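Local coordinates for protein beta-agarase B (Zobellia galactanivorans, PDB 4ATF) that cleaves the beta-1,4 linkages of agarose at random points along the chain, retaining the anomeric configuration, as a family 16 glycoside hydrolase, at residues D36-E41 with G81-W86; D127-S132 with I258-D263; E138-D143 with H165-V170. The protein carries 1 engineered substitution. One frame throughout, in Å; residues are numbered along the deposited sequence.

In the fold
The three contacts step through the beta-sandwich of a family 16 glycoside hydrolase, from its sodium site to its agarose-binding cleft. Contact 1 lies farthest out, the side chain of L83 about 13 Å from the bound galactose; its centre is 16 Å from that of contact 2 and 23 Å from that of contact 3. M85 SD packs on N260 CA at 3.5 Å, joining contact 1 to strand 255-262 of contact 2. Contacts 2 and 3 have centres 9 Å apart and meet where strand 125-132 runs beside strand 137-145: V128 O and I141 N, 2.7 Å apart, probably form a hydrogen bond between them. Both touch the same galactose, contact 3 carrying the probable nucleophile and proton-donor positions.

Contact 1. Residues D36-E41 with G81-W86; sequences DNFEYE and GELKMW. With NA (sodium ion), chain I.
F38 turns its CG anti to the carbonyl carbon (chi1 -60°), which lays the ring flat over L83, while E39 folds back at chi2 (-74°) to bring its carboxylate to a sodium ion. The contact ties the loop after strand 27-31 to the start of strand 82-89 in the family 16 beta-sandwich, well away from the substrate. L83 CB stands 3.5 Å from the centroid of the F38 ring, almost on the ring normal, in a CH-pi contact; on the opposite face D36 CG lies toward the rim. Without the ring, as with an alanine here, a gap is likely to open between L83 and the D36 carboxylate. No direct hydrogen bond crosses between the segments, and the ion does much of the joining. Sodium is held by N37 O at 2.3 Å, by G81 O at 2.2 Å and more distantly by E39 OE2 at 2.9 Å, with a water and D297 completing the site. G81 has a positive phi, and a CB here would be jammed against the carbonyl O of the preceding residue and would crowd E39 OE2. A second water accepts from G81 N at 2.7 Å and donates to F38 O and Y40 O. The loop is braced by an Asx turn, in which F38 N reaches D36 OD1 at 2.9 Å from above the carboxylate plane.

Contact 2. Residues D127-S132 with I258-D263; sequences DVWLLS and IINTED. With GAL (beta-D-galactopyranose), chain E; AAL (3,6-anhydro-alpha-L-galactopyranose), chain B.
The indole of W129 is sandwiched between sugar and protein: GAL C5 sits 3.7 Å above the ring plane, over its centre, and the opposite face rests on I258, whose CB makes a CH-pi contact 3.9 Å from the centroid of the five-membered ring. The N260 amide comes up to the indole edge, its plane turned 62° from the ring. W129 reaches this place with CG between the backbone N and the carbonyl carbon (chi1 53°), which swings the indole back over the neighbouring strand; I258 CG2 then touches NE1 at 3.3 Å. The E262 carboxylate stands at a right angle to the indole at the end of an extended chain, and its OE1 accepts a hydrogen bond of 2.6 Å from GAL O4, in keeping with its established role in substrate binding. Beneath these groups runs an antiparallel ladder of the cleft-lining sheet of the family 16 sandwich. D127 with N260 and W129 with I258 are hydrogen-bonded pairs, the bond from I258 N to W129 O being nearly straight; V128 with I259 between them is a non-hydrogen-bonded pair. The side chains of V128 and I259 leave on the other face of the sheet, where they pack against strand 293-306. Facing the cleft, D127 OD2 and E262 OE2 are like charges 4.0 Å apart, and D127 also lies beside the carboxylate of D143. Farther along, L131 CB packs on I258 CD1 at 3.8 Å, while L131 CD1 meets C6 of the anhydrogalactose at 3.9 Å.

Contact 3. Residues E138-D143 with H165-V170; sequences EIDILD and HISHHV. Engineered in segment 138-143: D143 (natural residue Glu). With GAL (beta-D-galactopyranose), chain E.
Backbone hydrogen bonds pair E138 with H169 in antiparallel fashion: E138 N donates to H169 O, and H169 N to E138 O at 3.0 Å. D140 N then bonds S167 O, which also meets Y213. The chain turns a corner at I141, where I141 and L142 both face V128 in a classic beta bulge; beyond it H165 N bonds D143 O at 2.8 Å, and a water accepts from D143 N. The bulge is consistent with the family's ExDxxE signature, in which all three acidic side chains face the cleft, D143 being an engineered replacement for glutamate. Among side chains, H165 and D143 both have CG anti to the backbone N (chi1 -173° and 167°), which sends them the same way and brings ND1 to OD2. H165 ND1 donates to D143 OD2 at 2.9 Å, the oxygen lying close to the imidazole plane and using its anti lone pair; stacking on W187 also holds the H165 ring. Toward the ligand, the H169 imidazole offers a face: GAL O2 lies 3.3 Å above its plane, over the centre, while ND1 is hydrogen-bonded to D178. D140 OD1 approaches GAL C1 at 3.8 Å. By similarity E138 is the nucleophile and the glutamate at position 143 the proton donor; the shorter engineered aspartate, here hydrogen-bonded to H165, is consistent with the inactivated enzyme being found with its oligosaccharide bound.

Contact 1. Residues D36-E41 with G81-W86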
loop_
_atom_site.group_PDB
_atom_site.type_symbol
_atom_site.label_atom_id
_atom_site.label_comp_id
_atom_site.label_asym_id
_atom_site.label_seq_id
_atom_site.Cartn_x
_atom_site.Cartn_y
_atom_site.Cartn_z
ATOM N N ASP A 36 -2.908 15.228 1.221
ATOM C CA ASP A 36 -3.608 15.678 0.032
ATOM C C ASP A 36 -5.062 15.139 0.088
ATOM O O ASP A 36 -5.277 13.945 0.342
ATOM C CB ASP A 36 -2.880 15.152 -1.244
ATOM C CG ASP A 36 -3.308 15.892 -2.554
ATOM O OD1 ASP A 36 -4.335 16.624 -2.590
ATOM O OD2 ASP A 36 -2.606 15.709 -3.573
ATOM N N ASN A 37 -6.027 16.030 -0.130
ATOM C CA ASN A 37 -7.445 15.611 -0.251
ATOM C C ASN A 37 -7.971 15.574 -1.688
ATOM O O ASN A 37 -9.185 15.339 -1.915
ATOM C CB ASN A 37 -8.394 16.366 0.698
ATOM C CG ASN A 37 -8.546 17.827 0.347
ATOM O OD1 ASN A 37 -7.713 18.400 -0.319
ATOM N ND2 ASN A 37 -9.634 18.438 0.808
ATOM N N PHE A 38 -7.063 15.745 -2.671
ATOM C CA PHE A 38 -7.374 15.474 -4.094
ATOM C C PHE A 38 -8.628 16.226 -4.569
ATOM O O PHE A 38 -9.480 15.631 -5.293
ATOM C CB PHE A 38 -7.519 13.930 -4.344
ATOM C CG PHE A 38 -6.262 13.160 -3.997
ATOM C CD1 PHE A 38 -5.053 13.415 -4.691
ATOM C CD2 PHE A 38 -6.247 12.231 -2.930
ATOM C CE1 PHE A 38 -3.912 12.731 -4.360
ATOM C CE2 PHE A 38 -5.122 11.553 -2.615
ATOM C CZ PHE A 38 -3.951 11.792 -3.305
ATOM N N GLU A 39 -8.742 17.518 -4.211
ATOM C CA GLU A 39 -9.927 18.276 -4.613
ATOM C C GLU A 39 -9.741 19.037 -5.957
ATOM O O GLU A 39 -10.665 19.669 -6.439
ATOM C CB GLU A 39 -10.549 19.104 -3.463
ATOM C CG GLU A 39 -11.082 18.225 -2.307
ATOM C CD GLU A 39 -12.412 17.468 -2.607
ATOM O OE1 GLU A 39 -13.255 17.993 -3.358
ATOM O OE2 GLU A 39 -12.618 16.335 -2.089
ATOM N N TYR A 40 -8.596 18.879 -6.617
ATOM C CA TYR A 40 -8.305 19.596 -7.877
ATOM C C TYR A 40 -8.513 18.619 -9.009
ATOM O O TYR A 40 -8.582 17.403 -8.751
ATOM C CB TYR A 40 -6.827 20.057 -7.863
ATOM C CG TYR A 40 -5.869 18.979 -7.408
ATOM C CD1 TYR A 40 -5.553 18.829 -6.057
ATOM C CD2 TYR A 40 -5.291 18.083 -8.332
ATOM C CE1 TYR A 40 -4.618 17.814 -5.620
ATOM C CE2 TYR A 40 -4.407 17.051 -7.917
ATOM C CZ TYR A 40 -4.090 16.921 -6.546
ATOM O OH TYR A 40 -3.203 15.938 -6.141
ATOM N N GLU A 41 -8.497 19.091 -10.253
ATOM C CA GLU A 41 -8.624 18.192 -11.396
ATOM C C GLU A 41 -7.241 17.906 -11.997
ATOM O O GLU A 41 -6.575 18.833 -12.365
ATOM C CB GLU A 41 -9.557 18.816 -12.475
ATOM C CG GLU A 41 -11.030 18.977 -11.997
ATOM C CD GLU A 41 -11.787 17.612 -11.912
ATOM O OE1 GLU A 41 -11.729 16.785 -12.883
ATOM O OE2 GLU A 41 -12.444 17.386 -10.864
ATOM N N GLY A 81 -13.072 14.793 -6.784
ATOM C CA GLY A 81 -12.721 14.669 -5.368
ATOM C C GLY A 81 -11.843 13.495 -4.952
ATOM O O GLY A 81 -11.553 13.354 -3.747
ATOM N N GLU A 82 -11.412 12.654 -5.910
ATOM C CA GLU A 82 -10.594 11.488 -5.576
ATOM C C GLU A 82 -9.389 11.362 -6.492
ATOM O O GLU A 82 -9.483 11.655 -7.663
ATOM C CB GLU A 82 -11.402 10.167 -5.757
ATOM C CG GLU A 82 -12.651 10.086 -4.979
ATOM C CD GLU A 82 -13.499 8.908 -5.365
ATOM O OE1 GLU A 82 -13.021 7.835 -5.831
ATOM O OE2 GLU A 82 -14.676 9.061 -5.168
ATOM N N LEU A 83 -8.301 10.824 -5.961
ATOM C CA LEU A 83 -7.265 10.191 -6.759
ATOM C C LEU A 83 -7.866 8.891 -7.282
ATOM O O LEU A 83 -8.418 8.108 -6.482
ATOM C CB LEU A 83 -6.031 9.870 -5.849
ATOM C CG LEU A 83 -4.902 8.969 -6.443
ATOM C CD1 LEU A 83 -4.225 9.648 -7.714
ATOM C CD2 LEU A 83 -3.888 8.645 -5.393
ATOM N N LYS A 84 -7.772 8.676 -8.600
ATOM C CA LYS A 84 -8.215 7.445 -9.231
ATOM C C LYS A 84 -7.133 6.815 -10.144
ATOM O O LYS A 84 -6.293 7.507 -10.668
ATOM C CB LYS A 84 -9.497 7.699 -10.004
ATOM C CG LYS A 84 -10.667 8.194 -9.092
ATOM C CD LYS A 84 -11.837 8.452 -9.993
ATOM C CE LYS A 84 -12.936 9.243 -9.280
ATOM N NZ LYS A 84 -14.227 9.298 -10.042
ATOM N N MET A 85 -7.174 5.506 -10.339
ATOM C CA MET A 85 -6.137 4.762 -11.018
ATOM C C MET A 85 -6.932 3.586 -11.615
ATOM O O MET A 85 -7.710 2.950 -10.878
ATOM C CB MET A 85 -5.216 4.218 -9.896
ATOM C CG MET A 85 -3.848 4.416 -10.071
ATOM S SD MET A 85 -3.261 3.941 -8.434
ATOM C CE MET A 85 -3.143 5.638 -7.850
ATOM N N TRP A 86 -6.759 3.250 -12.888
ATOM C CA TRP A 86 -7.498 2.107 -13.438
ATOM C C TRP A 86 -6.614 1.183 -14.253
ATOM O O TRP A 86 -5.454 1.507 -14.498
ATOM C CB TRP A 86 -8.744 2.559 -14.255
ATOM C CG TRP A 86 -8.568 3.022 -15.681
ATOM C CD1 TRP A 86 -9.067 2.394 -16.796
ATOM C CD2 TRP A 86 -7.957 4.237 -16.150
ATOM N NE1 TRP A 86 -8.777 3.110 -17.928
ATOM C CE2 TRP A 86 -8.093 4.246 -17.579
ATOM C CE3 TRP A 86 -7.293 5.294 -15.525
ATOM C CZ2 TRP A 86 -7.597 5.281 -18.388
ATOM C CZ3 TRP A 86 -6.791 6.354 -16.335
ATOM C CH2 TRP A 86 -6.968 6.336 -17.750
HETATM NA NA NA I . -11.005 13.994 -1.725
HETATM O O HOH W 1 -10.843 15.975 -7.729
HETATM O O HOH W 2 -12.188 15.488 -0.272
#

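Contact 2. Residues D127-S132 with I258-D263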
loop_
_atom_site.group_PDB
_atom_site.type_symbol
_atom_site.label_atom_id
_atom_site.label_comp_id
_atom_site.label_asym_id
_atom_site.label_seq_id
_atom_site.Cartn_x
_atom_site.Cartn_y
_atom_site.Cartn_z
ATOM N N ASP A 127 -3.301 -0.788 -3.294
ATOM C CA ASP A 127 -2.164 -0.608 -2.367
ATOM C C ASP A 127 -1.950 0.848 -1.960
ATOM O O ASP A 127 -1.937 1.747 -2.834
ATOM C CB ASP A 127 -0.870 -1.048 -3.078
ATOM C CG ASP A 127 -0.877 -2.521 -3.443
ATOM O OD1 ASP A 127 -1.304 -3.311 -2.581
ATOM O OD2 ASP A 127 -0.464 -2.880 -4.604
ATOM N N VAL A 128 -1.668 1.067 -0.664
ATOM C CA VAL A 128 -1.078 2.301 -0.166
ATOM C C VAL A 128 0.058 1.826 0.730
ATOM O O VAL A 128 -0.173 1.097 1.711
ATOM C CB VAL A 128 -2.091 3.108 0.708
ATOM C CG1 VAL A 128 -1.442 4.364 1.325
ATOM C CG2 VAL A 128 -3.329 3.505 -0.134
ATOM N N TRP A 129 1.287 2.257 0.440
ATOM C CA TRP A 129 2.454 1.712 1.140
ATOM C C TRP A 129 3.606 2.704 1.246
ATOM O O TRP A 129 3.561 3.797 0.581
ATOM C CB TRP A 129 2.858 0.354 0.515
ATOM C CG TRP A 129 3.087 0.297 -0.954
ATOM C CD1 TRP A 129 2.201 0.627 -1.978
ATOM C CD2 TRP A 129 4.292 -0.143 -1.589
ATOM N NE1 TRP A 129 2.804 0.391 -3.200
ATOM C CE2 TRP A 129 4.081 -0.093 -2.987
ATOM C CE3 TRP A 129 5.536 -0.633 -1.088
ATOM C CZ2 TRP A 129 5.075 -0.467 -3.913
ATOM C CZ3 TRP A 129 6.527 -1.038 -2.013
ATOM C CH2 TRP A 129 6.283 -0.943 -3.426
ATOM N N LEU A 130 4.626 2.374 2.069
ATOM C CA LEU A 130 5.809 3.243 2.296
ATOM C C LEU A 130 7.023 2.422 1.911
ATOM O O LEU A 130 7.084 1.202 2.251
ATOM C CB LEU A 130 5.970 3.614 3.787
ATOM C CG LEU A 130 4.695 4.242 4.388
ATOM C CD1 LEU A 130 4.979 4.501 5.905
ATOM C CD2 LEU A 130 4.268 5.544 3.653
ATOM N N LEU A 131 8.001 3.026 1.234
ATOM C CA LEU A 131 9.186 2.204 0.757
ATOM C C LEU A 131 10.423 3.090 0.864
ATOM O O LEU A 131 10.388 4.223 0.344
ATOM C CB LEU A 131 8.991 1.766 -0.712
ATOM C CG LEU A 131 10.109 0.942 -1.339
ATOM C CD1 LEU A 131 10.150 -0.389 -0.575
ATOM C CD2 LEU A 131 9.789 0.697 -2.843
ATOM N N SER A 132 11.503 2.629 1.534
ATOM C CA SER A 132 12.721 3.430 1.596
ATOM C C SER A 132 13.354 3.630 0.193
ATOM O O SER A 132 13.123 2.829 -0.718
ATOM C CB SER A 132 13.753 2.785 2.585
ATOM O OG SER A 132 14.176 1.503 2.058
ATOM N N ILE A 258 3.697 5.464 -1.543
ATOM C CA ILE A 258 3.381 4.965 -2.911
ATOM C C ILE A 258 1.890 4.541 -2.879
ATOM O O ILE A 258 1.452 3.912 -1.899
ATOM C CB ILE A 258 4.294 3.748 -3.286
ATOM C CG1 ILE A 258 5.793 4.158 -3.144
ATOM C CG2 ILE A 258 3.917 3.151 -4.652
ATOM C CD1 ILE A 258 6.794 3.054 -3.554
ATOM N N ILE A 259 1.117 4.930 -3.926
ATOM C CA ILE A 259 -0.275 4.487 -4.085
ATOM C C ILE A 259 -0.355 3.827 -5.470
ATOM O O ILE A 259 -0.013 4.474 -6.461
ATOM C CB ILE A 259 -1.259 5.700 -3.972
ATOM C CG1 ILE A 259 -1.037 6.406 -2.624
ATOM C CG2 ILE A 259 -2.745 5.185 -4.200
ATOM C CD1 ILE A 259 -1.959 7.631 -2.349
ATOM N N ASN A 260 -0.834 2.582 -5.574
ATOM C CA ASN A 260 -0.878 1.918 -6.851
ATOM C C ASN A 260 -1.856 0.789 -6.845
ATOM O O ASN A 260 -2.541 0.540 -5.835
ATOM C CB ASN A 260 0.555 1.455 -7.331
ATOM C CG ASN A 260 1.098 0.206 -6.584
ATOM O OD1 ASN A 260 0.351 -0.629 -6.117
ATOM N ND2 ASN A 260 2.424 0.073 -6.524
ATOM N N THR A 261 -1.976 0.139 -8.011
ATOM C CA THR A 261 -2.565 -1.206 -8.089
ATOM C C THR A 261 -1.500 -2.086 -8.700
ATOM O O THR A 261 -0.570 -1.545 -9.360
ATOM C CB THR A 261 -3.929 -1.268 -8.859
ATOM O OG1 THR A 261 -3.729 -0.957 -10.251
ATOM C CG2 THR A 261 -4.926 -0.224 -8.254
ATOM N N GLU A 262 -1.633 -3.418 -8.533
ATOM C CA GLU A 262 -0.580 -4.383 -8.987
ATOM C C GLU A 262 -1.209 -5.714 -9.319
ATOM O O GLU A 262 -2.107 -6.183 -8.597
ATOM C CB GLU A 262 0.516 -4.711 -7.911
ATOM C CG GLU A 262 1.467 -3.605 -7.599
ATOM C CD GLU A 262 2.503 -3.947 -6.469
ATOM O OE1 GLU A 262 2.536 -5.078 -5.963
ATOM O OE2 GLU A 262 3.231 -3.038 -6.013
ATOM N N ASP A 263 -0.714 -6.355 -10.370
ATOM C CA ASP A 263 -0.907 -7.787 -10.494
ATOM C C ASP A 263 0.368 -8.452 -9.911
ATOM O O ASP A 263 1.460 -8.161 -10.380
ATOM C CB ASP A 263 -1.043 -8.179 -11.982
ATOM C CG ASP A 263 -1.085 -9.675 -12.165
ATOM O OD1 ASP A 263 0.019 -10.289 -12.352
ATOM O OD2 ASP A 263 -2.228 -10.224 -12.178
HETATM C C1 GAL E . 4.302 -5.341 -0.644
HETATM C C2 GAL E . 5.439 -5.822 -1.534
HETATM C C3 GAL E . 5.969 -4.815 -2.560
HETATM C C4 GAL E . 4.748 -4.354 -3.381
HETATM C C5 GAL E . 3.625 -3.885 -2.410
HETATM C C6 GAL E . 2.396 -3.295 -3.124
HETATM O O2 GAL E . 6.483 -6.083 -0.641
HETATM O O3 GAL E . 6.909 -5.564 -3.349
HETATM O O4 GAL E . 4.289 -5.463 -4.108
HETATM O O5 GAL E . 3.227 -4.850 -1.426
HETATM O O6 GAL E . 1.541 -2.859 -2.065
HETATM C C1 AAL B . 8.272 -5.095 -3.276
HETATM C C2 AAL B . 9.168 -6.136 -4.010
HETATM C C3 AAL B . 10.521 -5.439 -4.373
HETATM C C4 AAL B . 10.423 -4.170 -5.137
HETATM C C5 AAL B . 9.672 -3.289 -4.164
HETATM C C6 AAL B . 10.584 -3.497 -2.922
HETATM O O2 AAL B . 8.509 -6.573 -5.197
HETATM O O3 AAL B . 11.095 -4.853 -3.145
HETATM O O4 AAL B . 11.583 -3.537 -5.597
HETATM O O5 AAL B . 8.317 -3.733 -3.883
#

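Contact 3. Residues E138-D143 with H165-V170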
loop_
_atom_site.group_PDB
_atom_site.type_symbol
_atom_site.label_atom_id
_atom_site.label_comp_id
_atom_site.label_asym_id
_atom_site.label_seq_id
_atom_site.Cartn_x
_atom_site.Cartn_y
_atom_site.Cartn_z
ATOM N N GLU A 138 10.028 -1.432 4.027
ATOM C CA GLU A 138 8.687 -1.226 3.461
ATOM C C GLU A 138 7.637 -1.387 4.565
ATOM O O GLU A 138 7.804 -2.251 5.447
ATOM C CB GLU A 138 8.398 -2.291 2.353
ATOM C CG GLU A 138 7.032 -2.064 1.615
ATOM C CD GLU A 138 5.793 -2.739 2.335
ATOM O OE1 GLU A 138 5.993 -3.600 3.226
ATOM O OE2 GLU A 138 4.587 -2.426 2.016
ATOM N N ILE A 139 6.573 -0.567 4.536
ATOM C CA ILE A 139 5.460 -0.673 5.487
ATOM C C ILE A 139 4.181 -0.607 4.656
ATOM O O ILE A 139 4.013 0.352 3.870
ATOM C CB ILE A 139 5.452 0.478 6.537
ATOM C CG1 ILE A 139 6.687 0.376 7.462
ATOM C CG2 ILE A 139 4.090 0.392 7.387
ATOM C CD1 ILE A 139 7.041 1.730 8.177
ATOM N N ASP A 140 3.331 -1.645 4.725
ATOM C CA ASP A 140 2.009 -1.568 4.065
ATOM C C ASP A 140 1.000 -0.734 4.844
ATOM O O ASP A 140 0.975 -0.799 6.073
ATOM C CB ASP A 140 1.354 -2.909 4.060
ATOM C CG ASP A 140 2.090 -3.921 3.309
ATOM O OD1 ASP A 140 2.995 -3.648 2.480
ATOM O OD2 ASP A 140 1.723 -5.063 3.651
ATOM N N ILE A 141 0.198 0.099 4.231
ATOM C CA ILE A 141 -0.857 0.710 5.034
ATOM C C ILE A 141 -2.161 0.004 4.600
ATOM O O ILE A 141 -3.008 -0.473 5.440
ATOM C CB ILE A 141 -0.867 2.241 4.835
ATOM C CG1 ILE A 141 0.452 2.837 5.372
ATOM C CG2 ILE A 141 -2.110 2.914 5.512
ATOM C CD1 ILE A 141 0.717 4.244 4.837
ATOM N N LEU A 142 -2.274 -0.195 3.292
ATOM C CA LEU A 142 -3.455 -0.931 2.749
ATOM C C LEU A 142 -2.885 -1.902 1.683
ATOM O O LEU A 142 -2.114 -1.481 0.795
ATOM C CB LEU A 142 -4.419 0.013 2.031
ATOM C CG LEU A 142 -5.595 -0.607 1.217
ATOM C CD1 LEU A 142 -6.501 -1.509 2.083
ATOM C CD2 LEU A 142 -6.470 0.560 0.535
ATOM N N ASP A 143 -3.262 -3.162 1.739
ATOM C CA ASP A 143 -2.873 -4.091 0.677
ATOM C C ASP A 143 -4.032 -5.095 0.635
ATOM O O ASP A 143 -4.232 -5.908 1.579
ATOM C CB ASP A 143 -1.500 -4.763 0.982
ATOM C CG ASP A 143 -1.202 -5.991 0.038
ATOM O OD1 ASP A 143 -1.472 -6.031 -1.163
ATOM O OD2 ASP A 143 -0.620 -6.954 0.496
ATOM N N HIS A 165 -4.510 -7.034 4.094
ATOM C CA HIS A 165 -3.212 -7.517 4.503
ATOM C C HIS A 165 -2.465 -6.350 5.132
ATOM O O HIS A 165 -2.290 -5.348 4.491
ATOM C CB HIS A 165 -2.471 -7.992 3.293
ATOM C CG HIS A 165 -1.181 -8.662 3.623
ATOM N ND1 HIS A 165 -0.048 -8.478 2.875
ATOM C CD2 HIS A 165 -0.847 -9.489 4.640
ATOM C CE1 HIS A 165 0.938 -9.181 3.414
ATOM N NE2 HIS A 165 0.472 -9.818 4.476
ATOM N N ILE A 166 -2.101 -6.458 6.387
ATOM C CA ILE A 166 -1.429 -5.360 7.077
ATOM C C ILE A 166 -0.070 -5.826 7.508
ATOM O O ILE A 166 0.039 -6.545 8.471
ATOM C CB ILE A 166 -2.288 -4.776 8.293
ATOM C CG1 ILE A 166 -3.026 -5.904 9.045
ATOM C CG2 ILE A 166 -3.338 -3.756 7.728
ATOM C CD1 ILE A 166 -3.745 -5.416 10.332
ATOM N N SER A 167 0.974 -5.347 6.856
ATOM C CA SER A 167 2.282 -5.982 7.050
ATOM C C SER A 167 3.420 -4.965 6.827
ATOM O O SER A 167 3.173 -3.752 6.683
ATOM C CB SER A 167 2.370 -7.172 6.057
ATOM O OG SER A 167 3.396 -8.082 6.447
ATOM N N HIS A 168 4.652 -5.483 6.843
ATOM C CA HIS A 168 5.860 -4.707 6.608
ATOM C C HIS A 168 6.889 -5.702 6.052
ATOM O O HIS A 168 6.733 -6.940 6.245
ATOM C CB HIS A 168 6.342 -4.037 7.931
ATOM C CG HIS A 168 7.106 -4.967 8.825
ATOM N ND1 HIS A 168 6.485 -5.835 9.704
ATOM C CD2 HIS A 168 8.441 -5.200 8.945
ATOM C CE1 HIS A 168 7.403 -6.539 10.349
ATOM N NE2 HIS A 168 8.598 -6.171 9.915
ATOM N N HIS A 169 7.929 -5.208 5.369
ATOM C CA HIS A 169 8.955 -6.103 4.794
ATOM C C HIS A 169 10.310 -5.506 5.071
ATOM O O HIS A 169 10.436 -4.287 5.070
ATOM C CB HIS A 169 8.828 -6.245 3.244
ATOM C CG HIS A 169 7.574 -6.912 2.781
ATOM N ND1 HIS A 169 7.576 -8.163 2.213
ATOM C CD2 HIS A 169 6.275 -6.485 2.754
ATOM C CE1 HIS A 169 6.332 -8.510 1.893
ATOM N NE2 HIS A 169 5.521 -7.515 2.216
ATOM N N VAL A 170 11.319 -6.350 5.239
ATOM C CA VAL A 170 12.702 -5.902 5.154
ATOM C C VAL A 170 13.335 -6.767 4.097
ATOM O O VAL A 170 12.982 -7.969 3.978
ATOM C CB VAL A 170 13.433 -5.890 6.528
ATOM C CG1 VAL A 170 12.854 -4.768 7.440
ATOM C CG2 VAL A 170 13.377 -7.231 7.214
HETATM C C1 GAL E . 4.302 -5.341 -0.644
HETATM C C2 GAL E . 5.439 -5.822 -1.534
HETATM C C3 GAL E . 5.969 -4.815 -2.560
HETATM C C4 GAL E . 4.748 -4.354 -3.381
HETATM C C5 GAL E . 3.625 -3.885 -2.410
HETATM C C6 GAL E . 2.396 -3.295 -3.124
HETATM O O2 GAL E . 6.483 -6.083 -0.641
HETATM O O3 GAL E . 6.909 -5.564 -3.349
HETATM O O4 GAL E . 4.289 -5.463 -4.108
HETATM O O5 GAL E . 3.227 -4.850 -1.426
HETATM O O6 GAL E . 1.541 -2.859 -2.065
HETATM O O HOH W 3 -3.995 -3.600 4.360
#